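Local coordinates for bacterial regulatory proteins, TetR family (Nitrosomonas europaea, PDB 3NI7), which probably binds DNA as a transcriptional regulator of the TetR family, an all-helical protein with a predicted helix-turn-helix motif, at residues K68-A73 with H85-I90; A57-A62 with M89-A94. One frame throughout, in Å; residues are numbered along the deposited sequence.

Contact 1: residues K68-A73 with H85-I90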
loop_
_atom_site.group_PDB
_atom_site.type_symbol
_atom_site.label_atom_id
_atom_site.label_comp_id
_atom_site.label_asym_id
_atom_site.label_seq_id
_atom_site.Cartn_x
_atom_site.Cartn_y
_atom_site.Cartn_z
ATOM N N LYS A 68 -11.114 -18.023 -13.608
ATOM C CA LYS A 68 -12.154 -18.450 -14.567
ATOM C C LYS A 68 -12.181 -17.456 -15.711
ATOM O O LYS A 68 -12.236 -17.818 -16.889
ATOM C CB LYS A 68 -13.535 -18.533 -13.915
ATOM N N GLU A 69 -12.083 -16.195 -15.355
ATOM C CA GLU A 69 -11.973 -15.162 -16.369
ATOM C C GLU A 69 -10.753 -15.383 -17.247
ATOM O O GLU A 69 -10.863 -15.365 -18.478
ATOM C CB GLU A 69 -11.905 -13.763 -15.732
ATOM C CG GLU A 69 -12.269 -12.623 -16.697
ATOM C CD GLU A 69 -13.661 -12.779 -17.298
ATOM O OE1 GLU A 69 -13.848 -12.429 -18.511
ATOM O OE2 GLU A 69 -14.552 -13.274 -16.531
ATOM N N ALA A 70 -9.598 -15.610 -16.619
ATOM C CA ALA A 70 -8.325 -15.670 -17.339
ATOM C C ALA A 70 -8.230 -16.756 -18.393
ATOM O O ALA A 70 -7.259 -16.797 -19.132
ATOM C CB ALA A 70 -7.186 -15.809 -16.370
ATOM N N GLU A 71 -9.223 -17.628 -18.463
ATOM C CA GLU A 71 -9.231 -18.723 -19.446
ATOM C C GLU A 71 -10.491 -18.741 -20.320
ATOM O O GLU A 71 -10.691 -19.676 -21.112
ATOM C CB GLU A 71 -9.075 -20.077 -18.742
ATOM C CG GLU A 71 -10.047 -20.274 -17.589
ATOM C CD GLU A 71 -9.995 -21.671 -16.958
ATOM O OE1 GLU A 71 -10.612 -21.841 -15.869
ATOM O OE2 GLU A 71 -9.356 -22.608 -17.522
ATOM N N SER A 72 -11.343 -17.726 -20.175
ATOM C CA SER A 72 -12.505 -17.585 -21.056
ATOM C C SER A 72 -12.015 -17.150 -22.444
ATOM O O SER A 72 -11.038 -16.404 -22.564
ATOM C CB SER A 72 -13.529 -16.582 -20.499
ATOM O OG SER A 72 -13.003 -15.259 -20.456
ATOM N N ALA A 73 -12.683 -17.644 -23.484
ATOM C CA ALA A 73 -12.324 -17.308 -24.859
ATOM C C ALA A 73 -12.362 -15.788 -25.058
ATOM O O ALA A 73 -11.545 -15.232 -25.799
ATOM C CB ALA A 73 -13.260 -18.007 -25.854
ATOM N N HIS A 85 -6.571 -4.707 -16.293
ATOM C CA HIS A 85 -7.698 -3.970 -15.679
ATOM C C HIS A 85 -8.900 -4.890 -15.475
ATOM O O HIS A 85 -9.635 -4.788 -14.495
ATOM C CB HIS A 85 -8.080 -2.799 -16.555
ATOM C CG HIS A 85 -9.211 -1.969 -16.028
ATOM N ND1 HIS A 85 -10.512 -2.144 -16.441
ATOM C CD2 HIS A 85 -9.221 -0.902 -15.185
ATOM C CE1 HIS A 85 -11.278 -1.246 -15.842
ATOM N NE2 HIS A 85 -10.519 -0.472 -15.088
ATOM N N HIS A 86 -9.105 -5.796 -16.406
ATOM C CA HIS A 86 -10.246 -6.643 -16.322
ATOM C C HIS A 86 -10.108 -7.631 -15.151
ATOM O O HIS A 86 -11.042 -7.821 -14.353
ATOM C CB HIS A 86 -10.440 -7.366 -17.632
ATOM C CG HIS A 86 -11.805 -7.940 -17.770
ATOM N ND1 HIS A 86 -12.345 -8.811 -16.834
ATOM C CD2 HIS A 86 -12.773 -7.732 -18.701
ATOM C CE1 HIS A 86 -13.578 -9.129 -17.193
ATOM N NE2 HIS A 86 -13.862 -8.492 -18.321
ATOM N N LEU A 87 -8.952 -8.270 -15.027
ATOM C CA LEU A 87 -8.746 -9.222 -13.947
ATOM C C LEU A 87 -8.826 -8.541 -12.601
ATOM O O LEU A 87 -9.361 -9.106 -11.672
ATOM C CB LEU A 87 -7.384 -9.896 -14.062
ATOM C CG LEU A 87 -7.131 -10.662 -15.361
ATOM C CD1 LEU A 87 -5.647 -11.018 -15.481
ATOM C CD2 LEU A 87 -8.067 -11.881 -15.405
ATOM N N ILE A 88 -8.267 -7.349 -12.458
ATOM C CA ILE A 88 -8.238 -6.755 -11.133
ATOM C C ILE A 88 -9.660 -6.447 -10.752
ATOM O O ILE A 88 -10.118 -6.715 -9.615
ATOM C CB ILE A 88 -7.351 -5.514 -11.021
ATOM C CG1 ILE A 88 -5.864 -5.907 -11.183
ATOM C CG2 ILE A 88 -7.518 -4.901 -9.643
ATOM C CD1 ILE A 88 -4.904 -4.668 -11.353
HETATM N N MSE A 89 -10.402 -5.980 -11.730
HETATM C CA MSE A 89 -11.790 -5.659 -11.465
HETATM C C MSE A 89 -12.594 -6.889 -11.049
HETATM O O MSE A 89 -13.278 -6.823 -10.054
HETATM C CB MSE A 89 -12.436 -4.893 -12.649
HETATM C CG MSE A 89 -12.012 -3.412 -12.755
HETATM SE SE MSE A 89 -11.822 -2.440 -11.031
HETATM C CE MSE A 89 -13.594 -2.762 -10.186
ATOM N N ILE A 90 -12.461 -8.015 -11.753
ATOM C CA ILE A 90 -13.122 -9.268 -11.329
ATOM C C ILE A 90 -12.767 -9.572 -9.885
ATOM O O ILE A 90 -13.590 -9.905 -9.061
ATOM C CB ILE A 90 -12.685 -10.478 -12.150
ATOM C CG1 ILE A 90 -13.199 -10.401 -13.575
ATOM C CG2 ILE A 90 -13.282 -11.695 -11.568
ATOM C CD1 ILE A 90 -14.660 -10.742 -13.691
#
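E69, in the last part of helix 51-69, meets H86, L87 and I90 of helix 80-96. The polar part of the contact is carboxylate against imidazole. E69 OE1 lies 3.6 Å from H86 CE1, approaching the ring obliquely, and the carboxylate and ring planes are only 16° apart although the two side chains cross at about a right angle. No hydrogen bond joins them: the atom met is a ring carbon, and NE2 of H86 is farther from OE1, at 3.9 Å. With CG anti to the backbone N (chi1 -160°) and a bend at the next bond, E69 carries its carboxylate to the CE1 side of the H86 ring. The van der Waals part lies beside it. E69 CG runs 3.9 Å from I90 CG1, and A70 CB touches L87 CD2 at 4.1 Å, where W131 of helix 115-135 also covers both residues. Separately, a carboxylate oxygen, E69 OE2, lies 3.8 Å from the I90 methyl CD1. Residues E69 to S72 form a type I beta turn, in which E69 O accepts from both S72 N and S72 OG, each at 2.9 Å. Lacking any bond across it, the contact rests on van der Waals packing and a diffuse electrostatic term: the carboxylate, also a weak, long ion-pair partner of R65, would probably favour a protonated H86.

Contact 2: residues A57-A62 with M89-A94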
loop_
_atom_site.group_PDB
_atom_site.type_symbol
_atom_site.label_atom_id
_atom_site.label_comp_id
_atom_site.label_asym_id
_atom_site.label_seq_id
_atom_site.Cartn_x
_atom_site.Cartn_y
_atom_site.Cartn_z
ATOM N N ALA A 57 -9.828 -18.231 2.655
ATOM C CA ALA A 57 -10.863 -18.738 1.732
ATOM C C ALA A 57 -11.589 -17.600 0.948
ATOM O O ALA A 57 -11.939 -17.753 -0.241
ATOM C CB ALA A 57 -11.814 -19.546 2.434
ATOM N N TRP A 58 -11.766 -16.459 1.603
ATOM C CA TRP A 58 -12.436 -15.340 0.978
ATOM C C TRP A 58 -11.601 -14.801 -0.208
ATOM O O TRP A 58 -12.112 -14.539 -1.315
ATOM C CB TRP A 58 -12.636 -14.216 2.007
ATOM C CG TRP A 58 -13.478 -13.091 1.535
ATOM C CD1 TRP A 58 -13.129 -11.799 1.468
ATOM C CD2 TRP A 58 -14.827 -13.169 1.080
ATOM N NE1 TRP A 58 -14.183 -11.042 1.009
ATOM C CE2 TRP A 58 -15.229 -11.877 0.754
ATOM C CE3 TRP A 58 -15.737 -14.218 0.933
ATOM C CZ2 TRP A 58 -16.472 -11.598 0.279
ATOM C CZ3 TRP A 58 -16.973 -13.948 0.462
ATOM C CH2 TRP A 58 -17.338 -12.650 0.131
ATOM N N PHE A 59 -10.316 -14.604 0.060
ATOM C CA PHE A 59 -9.417 -14.110 -0.955
ATOM C C PHE A 59 -9.130 -15.181 -2.004
ATOM O O PHE A 59 -8.900 -14.869 -3.142
ATOM C CB PHE A 59 -8.160 -13.569 -0.309
ATOM C CG PHE A 59 -8.378 -12.250 0.352
ATOM C CD1 PHE A 59 -8.744 -12.150 1.662
ATOM C CD2 PHE A 59 -8.238 -11.104 -0.343
ATOM C CE1 PHE A 59 -8.959 -10.899 2.270
ATOM C CE2 PHE A 59 -8.463 -9.871 0.263
ATOM C CZ PHE A 59 -8.827 -9.794 1.582
ATOM N N ASP A 60 -9.214 -16.449 -1.660
ATOM C CA ASP A 60 -9.092 -17.464 -2.695
ATOM C C ASP A 60 -10.303 -17.488 -3.572
ATOM O O ASP A 60 -10.232 -17.853 -4.745
ATOM C CB ASP A 60 -8.862 -18.820 -2.093
ATOM C CG ASP A 60 -7.423 -19.053 -1.820
ATOM O OD1 ASP A 60 -6.585 -18.437 -2.576
ATOM O OD2 ASP A 60 -7.108 -19.827 -0.885
ATOM N N ARG A 61 -11.438 -17.114 -3.012
ATOM C CA ARG A 61 -12.631 -17.138 -3.822
ATOM C C ARG A 61 -12.486 -16.109 -4.952
ATOM O O ARG A 61 -12.801 -16.400 -6.113
ATOM C CB ARG A 61 -13.883 -16.898 -2.977
ATOM C CG ARG A 61 -15.122 -17.002 -3.800
ATOM C CD ARG A 61 -16.310 -16.877 -2.971
ATOM N NE ARG A 61 -16.439 -18.033 -2.142
ATOM C CZ ARG A 61 -17.487 -18.270 -1.376
ATOM N NH1 ARG A 61 -18.491 -17.397 -1.349
ATOM N NH2 ARG A 61 -17.507 -19.387 -0.604
ATOM N N ALA A 62 -12.001 -14.913 -4.612
ATOM C CA ALA A 62 -11.696 -13.871 -5.625
ATOM C C ALA A 62 -10.691 -14.398 -6.663
ATOM O O ALA A 62 -10.999 -14.507 -7.853
ATOM C CB ALA A 62 -11.138 -12.650 -4.949
HETATM N N MSE A 89 -10.402 -5.980 -11.730
HETATM C CA MSE A 89 -11.790 -5.659 -11.465
HETATM C C MSE A 89 -12.594 -6.889 -11.049
HETATM O O MSE A 89 -13.278 -6.823 -10.054
HETATM C CB MSE A 89 -12.436 -4.893 -12.649
HETATM C CG MSE A 89 -12.012 -3.412 -12.755
HETATM SE SE MSE A 89 -11.822 -2.440 -11.031
HETATM C CE MSE A 89 -13.594 -2.762 -10.186
ATOM N N ILE A 90 -12.461 -8.015 -11.753
ATOM C CA ILE A 90 -13.122 -9.268 -11.329
ATOM C C ILE A 90 -12.767 -9.572 -9.885
ATOM O O ILE A 90 -13.590 -9.905 -9.061
ATOM C CB ILE A 90 -12.685 -10.478 -12.150
ATOM C CG1 ILE A 90 -13.199 -10.401 -13.575
ATOM C CG2 ILE A 90 -13.282 -11.695 -11.568
ATOM C CD1 ILE A 90 -14.660 -10.742 -13.691
ATOM N N TRP A 91 -11.517 -9.427 -9.568
ATOM C CA TRP A 91 -11.090 -9.700 -8.211
ATOM C C TRP A 91 -11.840 -8.775 -7.251
ATOM O O TRP A 91 -12.353 -9.221 -6.226
ATOM C CB TRP A 91 -9.592 -9.444 -8.116
ATOM C CG TRP A 91 -8.931 -10.007 -6.973
ATOM C CD1 TRP A 91 -8.673 -11.301 -6.764
ATOM C CD2 TRP A 91 -8.339 -9.287 -5.892
ATOM N NE1 TRP A 91 -7.977 -11.467 -5.583
ATOM C CE2 TRP A 91 -7.766 -10.241 -5.024
ATOM C CE3 TRP A 91 -8.235 -7.924 -5.571
ATOM C CZ2 TRP A 91 -7.125 -9.894 -3.846
ATOM C CZ3 TRP A 91 -7.608 -7.560 -4.407
ATOM C CH2 TRP A 91 -7.060 -8.549 -3.541
ATOM N N LEU A 92 -11.915 -7.482 -7.572
ATOM C CA LEU A 92 -12.545 -6.567 -6.607
ATOM C C LEU A 92 -14.056 -6.704 -6.552
ATOM O O LEU A 92 -14.653 -6.563 -5.485
ATOM C CB LEU A 92 -12.123 -5.158 -6.847
ATOM C CG LEU A 92 -10.657 -4.912 -6.447
ATOM C CD1 LEU A 92 -10.061 -3.791 -7.311
ATOM C CD2 LEU A 92 -10.549 -4.565 -4.975
ATOM N N ASP A 93 -14.657 -7.050 -7.679
ATOM C CA ASP A 93 -16.068 -7.354 -7.714
ATOM C C ASP A 93 -16.382 -8.589 -6.843
ATOM O O ASP A 93 -17.328 -8.608 -6.058
ATOM C CB ASP A 93 -16.531 -7.559 -9.155
ATOM C CG ASP A 93 -16.656 -6.241 -9.921
ATOM O OD1 ASP A 93 -16.375 -5.153 -9.346
ATOM O OD2 ASP A 93 -17.025 -6.294 -11.115
ATOM N N ALA A 94 -15.558 -9.621 -6.988
ATOM C CA ALA A 94 -15.677 -10.774 -6.178
ATOM C C ALA A 94 -15.711 -10.356 -4.699
ATOM O O ALA A 94 -16.654 -10.696 -3.927
ATOM C CB ALA A 94 -14.539 -11.684 -6.441
#
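A62 and W91 meet at the heart of a helix pair in the all-helical TetR fold, where helix 51-69, which follows the predicted helix-turn-helix, packs on helix 80-96. The two short segments run at 138° to each other, nearer antiparallel than parallel, with axes 9.1 Å apart. The dense part centres on A62: its methyl sits against the pyrrole end of the W91 indole, CB lying 3.3 Å from CD1 and 3.4 Å from NE1, while A94 CB packs against A62 CA at 3.7 Å. A chi1 of -163°, which sets CG beside the carbonyl carbon, swings the W91 indole to the other helix, and its NE1 donates to D63, just beyond 57-62. The six-membered end of the indole turns to F59, and Y156 and F160 also meet this tryptophan. Cutting W91 back to an alanine is likely to open a gap beside A62 and F59 and leave D63 without its indole N-H donor. The looser part lies towards W58, whose CZ2 comes no nearer than 4.3 Å to A94 O, and whose NE1 is hydrogen-bonded to T102 OG1. On the solvent side D60 points away from helix 80-96 and forms a salt bridge with R124. Between the two aromatic residues, W91 CZ2 meets F59 CD2 at 3.9 Å, at the edge of the phenyl ring and in its plane.

Contacts 1 and 2 are two stations along the same pair of helices, 51-69 and 80-96, with centres 11 Å apart. Contact 2 is buried, its centre about 4 Å from the centre of the chain; contact 1 lies near the surface, its centre about 13 Å from that point, where helix 51-69 gives way to a turn. I90 links the two, but it packs mainly in contact 1, its end leading away from 57-62. R65, between the two segments of helix 51-69, touches I90 as well. Segment 57-62 lies nearer in sequence than 68-73 to the predicted helix-turn-helix, residues 29-48.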